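Local coordinates for envelope glycoprotein (Bourbon virus, PDB 5ZKX), which probably mediates entry into host cells as a trimeric class III fusion protein of the baculovirus gp64 family, here captured in its postfusion form, at residues V97-S102 with N129-H134; R53-N58 with G103-C108. All coordinates share one frame; numbering follows the deposited sequence.

Interaction 1 (V97-S102 with N129-H134); sequences VQDAWS and NNHFAH
His131 lies flat against Trp101, the central pair of an aromatic cluster completed by His134, where the loop 129-134, probably one of the membrane-directed loops of a class III fusion domain, meets the short strand 100-101. The imidazole forms a face-to-face stack on the five-membered ring of the indole, with centroids 3.4 Å apart and planes only 5° from parallel. Trp101 reaches this place because its CG sits between the backbone N and the carbonyl carbon (chi1 53°), which swings the indole toward the loop. Histidine suits the site because it can stack and donate a hydrogen bond at once: NE2, at the ring's edge, gives its hydrogen to the syn lone pair of Asp99 OD2 at 3.0 Å. The N-H...O angle is 150°, and this in-plane bond and the stack together restrain the ring's rotation. Asn128 adds a weak bond to the same oxygen. His131 also begins a type II turn, whose third residue, Ala133, adopts a left-handed helical conformation and joins His134 in a G1 beta bulge opposite Asn58. His134 closes the turn and brings its CD2 to within 3.4 Å of Trp101 CZ3, near the indole plane. Small Ser102 sets its CB 3.6 Å from the His134 centroid in a CH-pi contact; the ring is thus flanked by Ser102 CB and, on its other face, Phe132 O.

Interaction 2 (R53-N58 with G103-C108); sequences RSYCYN and GDSSIC
Tyr55, on the long strand 44-58, packs against Cys108, which ends a short 3-10 helix laid beside the six-stranded antiparallel sheet. The apolar part of the contact is made by the CD1 side of the Tyr55 ring and Cys108 CB. Tyr55 holds its CG anti to the backbone N (chi1 -169°), directing the ring at the helix, and CD1 comes to 3.5 Å from Cys108 CB. The sulfur lies beside the ring, not above it: SG is 4.8 Å from the Tyr55 centroid, in a sulfur-aromatic contact at the edge. His135 and Phe109 also meet the Tyr55 ring, giving an aromatic residue good reason to be here.

Polar groups frame this packing. Near the ring plane, Tyr55 CE1 approaches Ser105 O at 3.4 Å; that carbonyl also accepts a hydrogen bond from the backbone N of Cys108 (3.2 Å), an i to i+3 bond of the 3-10 helix. Ser105 OG turns instead to Ser102 O, so its small side chain fits a buried place with its hydroxyl bonded. Arg53, long enough to bring its guanidinium to the end of the helix, places NE 3.3 Å from Cys108 O, but the bond is weak, its N-H...O angle being 124°.

Cys108 is covalently tied to Cys137 on strand 134-148, the neighbour of strand 44-58. The disulfide is therefore the strong tie between helix and sheet, to which Tyr55 adds packing and Arg53 a weak bond.

Overall arrangement
Both interactions sit at one far end of the elongated chain, more than 50 Å from its centre, with their own centres about 6 Å apart. Along the sequence their segments alternate: 53-58, 97-102, 103-108, then 129-134. Residues 97-108 thus run without a break from interaction 1 into interaction 2, and both contacts reach the same antiparallel sheet, in which strand 134-148 pairs with strands 44-58 and 100-101. They also touch directly, Asn129 ND2 lying 2.9 Å from Tyr57 O in a probable hydrogen bond. Asn58 and Asn130 bond to a second subunit, so this probable membrane-facing tip is also stitched into the trimer.

Interaction 1 (V97-S102 with N129-H134)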
ATOM      1  N   VAL A  97      19.987  37.870 -22.252  1.00 40.01           N
ATOM      2  CA  VAL A  97      20.487  39.237 -22.199  1.00 36.92           C
ATOM      3  C   VAL A  97      21.164  39.452 -20.855  1.00 38.15           C
ATOM      4  O   VAL A  97      20.554  39.223 -19.803  1.00 38.02           O
ATOM      5  CB  VAL A  97      19.358  40.257 -22.400  1.00 41.74           C
ATOM      6  CG1 VAL A  97      19.891  41.653 -22.171  1.00 44.13           C
ATOM      7  CG2 VAL A  97      18.739  40.109 -23.783  1.00 39.59           C
ATOM      8  N   GLN A  98      22.415  39.901 -20.887  1.00 28.98           N
ATOM      9  CA  GLN A  98      23.169  40.136 -19.664  1.00 29.34           C
ATOM     10  C   GLN A  98      23.957  41.430 -19.781  1.00 31.96           C
ATOM     11  O   GLN A  98      24.737  41.602 -20.723  1.00 31.72           O
ATOM     12  CB  GLN A  98      24.119  38.976 -19.366  1.00 27.30           C
ATOM     13  CG  GLN A  98      25.015  39.240 -18.178  1.00 30.62           C
ATOM     14  CD  GLN A  98      25.892  38.063 -17.837  1.00 25.18           C
ATOM     15  OE1 GLN A  98      26.052  37.141 -18.637  1.00 37.12           O
ATOM     16  NE2 GLN A  98      26.473  38.085 -16.644  1.00 19.16           N
ATOM     17  N   ASP A  99      23.756  42.327 -18.814  1.00 35.61           N
ATOM     18  CA  ASP A  99      24.493  43.589 -18.735  1.00 36.44           C
ATOM     19  C   ASP A  99      24.330  44.415 -20.007  1.00 39.07           C
ATOM     20  O   ASP A  99      25.283  45.015 -20.507  1.00 40.25           O
ATOM     21  CB  ASP A  99      25.975  43.349 -18.433  1.00 34.09           C
ATOM     22  CG  ASP A  99      26.641  44.557 -17.804  1.00 37.47           C
ATOM     23  OD1 ASP A  99      27.793  44.430 -17.341  1.00 40.39           O
ATOM     24  OD2 ASP A  99      26.009  45.632 -17.766  1.00 40.01           O
ATOM     25  N   ALA A 100      23.115  44.442 -20.543  1.00 27.69           N
ATOM     26  CA  ALA A 100      22.790  45.300 -21.675  1.00 24.54           C
ATOM     27  C   ALA A 100      22.329  46.643 -21.125  1.00 31.98           C
ATOM     28  O   ALA A 100      21.251  46.741 -20.529  1.00 32.81           O
ATOM     29  CB  ALA A 100      21.717  44.667 -22.554  1.00 25.50           C
ATOM     30  N   TRP A 101      23.139  47.679 -21.324  1.00 39.61           N
ATOM     31  CA  TRP A 101      22.803  48.988 -20.795  1.00 38.81           C
ATOM     32  C   TRP A 101      22.594  49.975 -21.947  1.00 42.73           C
ATOM     33  O   TRP A 101      22.501  49.573 -23.116  1.00 43.16           O
ATOM     34  CB  TRP A 101      23.836  49.449 -19.757  1.00 37.75           C
ATOM     35  CG  TRP A 101      25.275  49.435 -20.151  1.00 41.24           C
ATOM     36  CD1 TRP A 101      26.078  48.343 -20.312  1.00 34.64           C
ATOM     37  CD2 TRP A 101      26.106  50.580 -20.376  1.00 41.08           C
ATOM     38  NE1 TRP A 101      27.352  48.737 -20.646  1.00 34.39           N
ATOM     39  CE2 TRP A 101      27.394  50.107 -20.690  1.00 41.09           C
ATOM     40  CE3 TRP A 101      25.879  51.960 -20.352  1.00 41.07           C
ATOM     41  CZ2 TRP A 101      28.452  50.965 -20.983  1.00 42.00           C
ATOM     42  CZ3 TRP A 101      26.928  52.808 -20.641  1.00 42.10           C
ATOM     43  CH2 TRP A 101      28.198  52.309 -20.952  1.00 42.13           C
ATOM     44  N   SER A 102      22.569  51.267 -21.618  1.00 61.33           N
ATOM     45  CA  SER A 102      21.609  52.244 -22.128  1.00 58.99           C
ATOM     46  C   SER A 102      21.053  51.957 -23.515  1.00 55.01           C
ATOM     47  O   SER A 102      19.833  51.850 -23.676  1.00 59.36           O
ATOM     48  CB  SER A 102      22.263  53.624 -22.153  1.00 62.41           C
ATOM     49  OG  SER A 102      23.421  53.627 -22.976  1.00 61.35           O
ATOM     50  N   ASN A 129      22.533  47.315 -11.593  1.00 31.75           N
ATOM     51  CA  ASN A 129      22.101  48.689 -11.842  1.00 30.72           C
ATOM     52  C   ASN A 129      23.278  49.648 -11.666  1.00 32.95           C
ATOM     53  O   ASN A 129      23.189  50.664 -10.976  1.00 29.24           O
ATOM     54  CB  ASN A 129      20.941  49.053 -10.918  1.00 26.46           C
ATOM     55  CG  ASN A 129      20.222  50.308 -11.352  1.00 26.88           C
ATOM     56  OD1 ASN A 129      20.158  50.622 -12.539  1.00 28.68           O
ATOM     57  ND2 ASN A 129      19.674  51.035 -10.390  1.00 31.42           N
ATOM     58  N   ASN A 130      24.410  49.325 -12.294  1.00 24.62           N
ATOM     59  CA  ASN A 130      25.670  50.016 -12.044  1.00 28.66           C
ATOM     60  C   ASN A 130      26.106  50.902 -13.211  1.00 30.03           C
ATOM     61  O   ASN A 130      27.303  51.126 -13.408  1.00 26.63           O
ATOM     62  CB  ASN A 130      26.766  49.002 -11.725  1.00 28.20           C
ATOM     63  CG  ASN A 130      27.045  48.072 -12.886  1.00 25.93           C
ATOM     64  OD1 ASN A 130      26.131  47.673 -13.605  1.00 27.35           O
ATOM     65  ND2 ASN A 130      28.311  47.728 -13.081  1.00 21.73           N
ATOM     66  N   HIS A 131      25.159  51.413 -13.991  1.00 31.72           N
ATOM     67  CA  HIS A 131      25.464  52.311 -15.102  1.00 30.51           C
ATOM     68  C   HIS A 131      24.704  53.610 -14.860  1.00 33.12           C
ATOM     69  O   HIS A 131      23.493  53.683 -15.090  1.00 39.01           O
ATOM     70  CB  HIS A 131      25.104  51.675 -16.439  1.00 30.70           C
ATOM     71  CG  HIS A 131      25.928  50.469 -16.767  1.00 35.35           C
ATOM     72  ND1 HIS A 131      27.254  50.554 -17.134  1.00 34.38           N
ATOM     73  CD2 HIS A 131      25.622  49.151 -16.764  1.00 34.75           C
ATOM     74  CE1 HIS A 131      27.726  49.340 -17.352  1.00 33.56           C
ATOM     75  NE2 HIS A 131      26.756  48.470 -17.133  1.00 33.04           N
ATOM     76  N   PHE A 132      25.421  54.632 -14.396  1.00 32.88           N
ATOM     77  CA  PHE A 132      24.771  55.853 -13.946  1.00 31.69           C
ATOM     78  C   PHE A 132      24.171  56.624 -15.116  1.00 31.30           C
ATOM     79  O   PHE A 132      24.738  56.664 -16.212  1.00 30.66           O
ATOM     80  CB  PHE A 132      25.759  56.738 -13.192  1.00 35.63           C
ATOM     81  CG  PHE A 132      25.120  57.931 -12.556  1.00 33.34           C
ATOM     82  CD1 PHE A 132      24.407  57.801 -11.379  1.00 32.32           C
ATOM     83  CD2 PHE A 132      25.210  59.178 -13.146  1.00 32.75           C
ATOM     84  CE1 PHE A 132      23.807  58.894 -10.794  1.00 32.51           C
ATOM     85  CE2 PHE A 132      24.615  60.277 -12.566  1.00 40.91           C
ATOM     86  CZ  PHE A 132      23.909  60.134 -11.387  1.00 37.59           C
ATOM     87  N   ALA A 133      23.016  57.243 -14.864  1.00 29.99           N
ATOM     88  CA  ALA A 133      22.235  57.973 -15.861  1.00 37.46           C
ATOM     89  C   ALA A 133      21.773  57.076 -17.001  1.00 39.88           C
ATOM     90  O   ALA A 133      21.423  57.569 -18.078  1.00 40.66           O
ATOM     91  CB  ALA A 133      23.010  59.174 -16.416  1.00 35.97           C
ATOM     92  N   HIS A 134      21.739  55.764 -16.778  1.00 50.05           N
ATOM     93  CA  HIS A 134      21.454  54.812 -17.839  1.00 44.41           C
ATOM     94  C   HIS A 134      20.579  53.683 -17.315  1.00 42.91           C
ATOM     95  O   HIS A 134      20.521  53.416 -16.112  1.00 42.57           O
ATOM     96  CB  HIS A 134      22.745  54.236 -18.423  1.00 44.91           C
ATOM     97  CG  HIS A 134      23.469  55.183 -19.325  1.00 49.78           C
ATOM     98  ND1 HIS A 134      22.844  56.247 -19.938  1.00 48.43           N
ATOM     99  CD2 HIS A 134      24.763  55.228 -19.717  1.00 48.12           C
ATOM    100  CE1 HIS A 134      23.723  56.905 -20.673  1.00 48.74           C
ATOM    101  NE2 HIS A 134      24.895  56.309 -20.555  1.00 50.10           N
TER

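Interaction 2 (R53-N58 with G103-C108)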
ATOM      1  N   ARG A  53      13.051  38.941 -16.043  1.00 27.75           N
ATOM      2  CA  ARG A  53      13.432  40.234 -16.594  1.00 27.96           C
ATOM      3  C   ARG A  53      13.780  41.187 -15.462  1.00 26.20           C
ATOM      4  O   ARG A  53      13.032  41.294 -14.487  1.00 26.79           O
ATOM      5  CB  ARG A  53      12.311  40.823 -17.454  1.00 32.38           C
ATOM      6  CG  ARG A  53      12.546  42.270 -17.871  1.00 30.65           C
ATOM      7  CD  ARG A  53      11.233  42.985 -18.126  1.00 31.75           C
ATOM      8  NE  ARG A  53      10.654  42.618 -19.414  1.00 29.66           N
ATOM      9  CZ  ARG A  53       9.358  42.701 -19.701  1.00 36.23           C
ATOM     10  NH1 ARG A  53       8.499  43.134 -18.787  1.00 32.58           N
ATOM     11  NH2 ARG A  53       8.921  42.348 -20.903  1.00 33.66           N
ATOM     12  N   SER A  54      14.914  41.875 -15.594  1.00 28.76           N
ATOM     13  CA  SER A  54      15.343  42.885 -14.627  1.00 27.93           C
ATOM     14  C   SER A  54      15.717  44.149 -15.393  1.00 26.86           C
ATOM     15  O   SER A  54      16.812  44.240 -15.958  1.00 33.81           O
ATOM     16  CB  SER A  54      16.508  42.390 -13.779  1.00 29.32           C
ATOM     17  OG  SER A  54      16.698  43.237 -12.657  1.00 27.34           O
ATOM     18  N   TYR A  55      14.810  45.119 -15.403  1.00 26.60           N
ATOM     19  CA  TYR A  55      15.001  46.397 -16.077  1.00 26.65           C
ATOM     20  C   TYR A  55      15.248  47.456 -15.010  1.00 29.53           C
ATOM     21  O   TYR A  55      14.317  47.867 -14.309  1.00 33.48           O
ATOM     22  CB  TYR A  55      13.782  46.740 -16.927  1.00 28.10           C
ATOM     23  CG  TYR A  55      13.974  47.904 -17.869  1.00 29.22           C
ATOM     24  CD1 TYR A  55      14.825  47.803 -18.963  1.00 33.23           C
ATOM     25  CD2 TYR A  55      13.291  49.097 -17.678  1.00 27.78           C
ATOM     26  CE1 TYR A  55      14.996  48.858 -19.835  1.00 31.78           C
ATOM     27  CE2 TYR A  55      13.457  50.161 -18.545  1.00 33.10           C
ATOM     28  CZ  TYR A  55      14.312  50.033 -19.622  1.00 34.30           C
ATOM     29  OH  TYR A  55      14.485  51.084 -20.493  1.00 40.39           O
ATOM     30  N   CYS A  56      16.495  47.895 -14.887  1.00 27.64           N
ATOM     31  CA  CYS A  56      16.885  48.849 -13.864  1.00 28.41           C
ATOM     32  C   CYS A  56      17.300  50.175 -14.490  1.00 32.51           C
ATOM     33  O   CYS A  56      17.696  50.243 -15.656  1.00 29.70           O
ATOM     34  CB  CYS A  56      18.029  48.290 -13.015  1.00 26.71           C
ATOM     35  SG  CYS A  56      17.698  46.663 -12.304  1.00 26.72           S
ATOM     36  N   TYR A  57      17.193  51.236 -13.692  1.00 38.30           N
ATOM     37  CA  TYR A  57      17.689  52.557 -14.056  1.00 37.15           C
ATOM     38  C   TYR A  57      18.501  53.115 -12.897  1.00 37.22           C
ATOM     39  O   TYR A  57      18.072  53.046 -11.741  1.00 32.27           O
ATOM     40  CB  TYR A  57      16.550  53.523 -14.406  1.00 35.04           C
ATOM     41  CG  TYR A  57      17.045  54.900 -14.802  1.00 39.20           C
ATOM     42  CD1 TYR A  57      17.726  55.096 -15.998  1.00 39.92           C
ATOM     43  CD2 TYR A  57      16.843  56.000 -13.977  1.00 37.08           C
ATOM     44  CE1 TYR A  57      18.186  56.349 -16.363  1.00 42.18           C
ATOM     45  CE2 TYR A  57      17.301  57.258 -14.334  1.00 34.42           C
ATOM     46  CZ  TYR A  57      17.972  57.426 -15.527  1.00 40.62           C
ATOM     47  OH  TYR A  57      18.426  58.674 -15.887  1.00 41.27           O
ATOM     48  N   ASN A  58      19.674  53.656 -13.206  1.00 31.30           N
ATOM     49  CA  ASN A  58      20.545  54.276 -12.212  1.00 26.88           C
ATOM     50  C   ASN A  58      20.667  55.755 -12.556  1.00 27.27           C
ATOM     51  O   ASN A  58      21.443  56.132 -13.439  1.00 29.00           O
ATOM     52  CB  ASN A  58      21.911  53.604 -12.174  1.00 24.47           C
ATOM     53  CG  ASN A  58      22.824  54.214 -11.137  1.00 22.73           C
ATOM     54  OD1 ASN A  58      22.389  55.008 -10.303  1.00 19.72           O
ATOM     55  ND2 ASN A  58      24.098  53.852 -11.182  1.00 27.50           N
ATOM     56  N   GLY A 103      21.918  51.813 -24.516  1.00 37.89           N
ATOM     57  CA  GLY A 103      21.423  51.539 -25.854  1.00 38.88           C
ATOM     58  C   GLY A 103      20.849  50.138 -25.976  1.00 36.31           C
ATOM     59  O   GLY A 103      19.707  49.950 -26.405  1.00 37.66           O
ATOM     60  N   ASP A 104      21.638  49.132 -25.603  1.00 37.95           N
ATOM     61  CA  ASP A 104      21.175  47.755 -25.693  1.00 41.11           C
ATOM     62  C   ASP A 104      20.128  47.415 -24.644  1.00 44.09           C
ATOM     63  O   ASP A 104      19.516  46.352 -24.743  1.00 45.86           O
ATOM     64  CB  ASP A 104      22.367  46.809 -25.578  1.00 46.49           C
ATOM     65  CG  ASP A 104      23.527  47.235 -26.455  1.00 47.38           C
ATOM     66  OD1 ASP A 104      24.671  47.260 -25.952  1.00 44.68           O
ATOM     67  OD2 ASP A 104      23.294  47.548 -27.643  1.00 38.78           O
ATOM     68  N   SER A 105      19.904  48.278 -23.648  1.00 50.92           N
ATOM     69  CA  SER A 105      18.874  48.007 -22.652  1.00 48.67           C
ATOM     70  C   SER A 105      17.476  48.026 -23.248  1.00 49.42           C
ATOM     71  O   SER A 105      16.537  47.537 -22.611  1.00 49.84           O
ATOM     72  CB  SER A 105      18.954  49.016 -21.508  1.00 51.11           C
ATOM     73  OG  SER A 105      18.422  50.267 -21.904  1.00 49.93           O
ATOM     74  N   SER A 106      17.311  48.590 -24.450  1.00 42.35           N
ATOM     75  CA  SER A 106      16.031  48.507 -25.141  1.00 41.87           C
ATOM     76  C   SER A 106      15.658  47.070 -25.474  1.00 40.72           C
ATOM     77  O   SER A 106      14.496  46.801 -25.796  1.00 37.36           O
ATOM     78  CB  SER A 106      16.057  49.339 -26.425  1.00 38.51           C
ATOM     79  OG  SER A 106      16.727  48.646 -27.470  1.00 44.62           O
ATOM     80  N   ILE A 107      16.615  46.144 -25.392  1.00 38.25           N
ATOM     81  CA  ILE A 107      16.345  44.732 -25.604  1.00 33.19           C
ATOM     82  C   ILE A 107      15.350  44.150 -24.613  1.00 33.43           C
ATOM     83  O   ILE A 107      14.800  43.073 -24.873  1.00 32.97           O
ATOM     84  CB  ILE A 107      17.681  43.975 -25.513  1.00 32.31           C
ATOM     85  CG1 ILE A 107      17.626  42.570 -26.119  1.00 40.62           C
ATOM     86  CG2 ILE A 107      18.087  43.803 -24.077  1.00 37.19           C
ATOM     87  CD1 ILE A 107      17.215  42.536 -27.557  1.00 32.18           C
ATOM     88  N   CYS A 108      15.053  44.852 -23.511  1.00 38.86           N
ATOM     89  CA  CYS A 108      14.152  44.321 -22.489  1.00 34.45           C
ATOM     90  C   CYS A 108      12.700  44.278 -22.936  1.00 34.35           C
ATOM     91  O   CYS A 108      11.894  43.636 -22.261  1.00 35.37           O
ATOM     92  CB  CYS A 108      14.270  45.132 -21.197  1.00 35.63           C
ATOM     93  SG  CYS A 108      15.460  44.477 -19.981  1.00 29.44           S
TER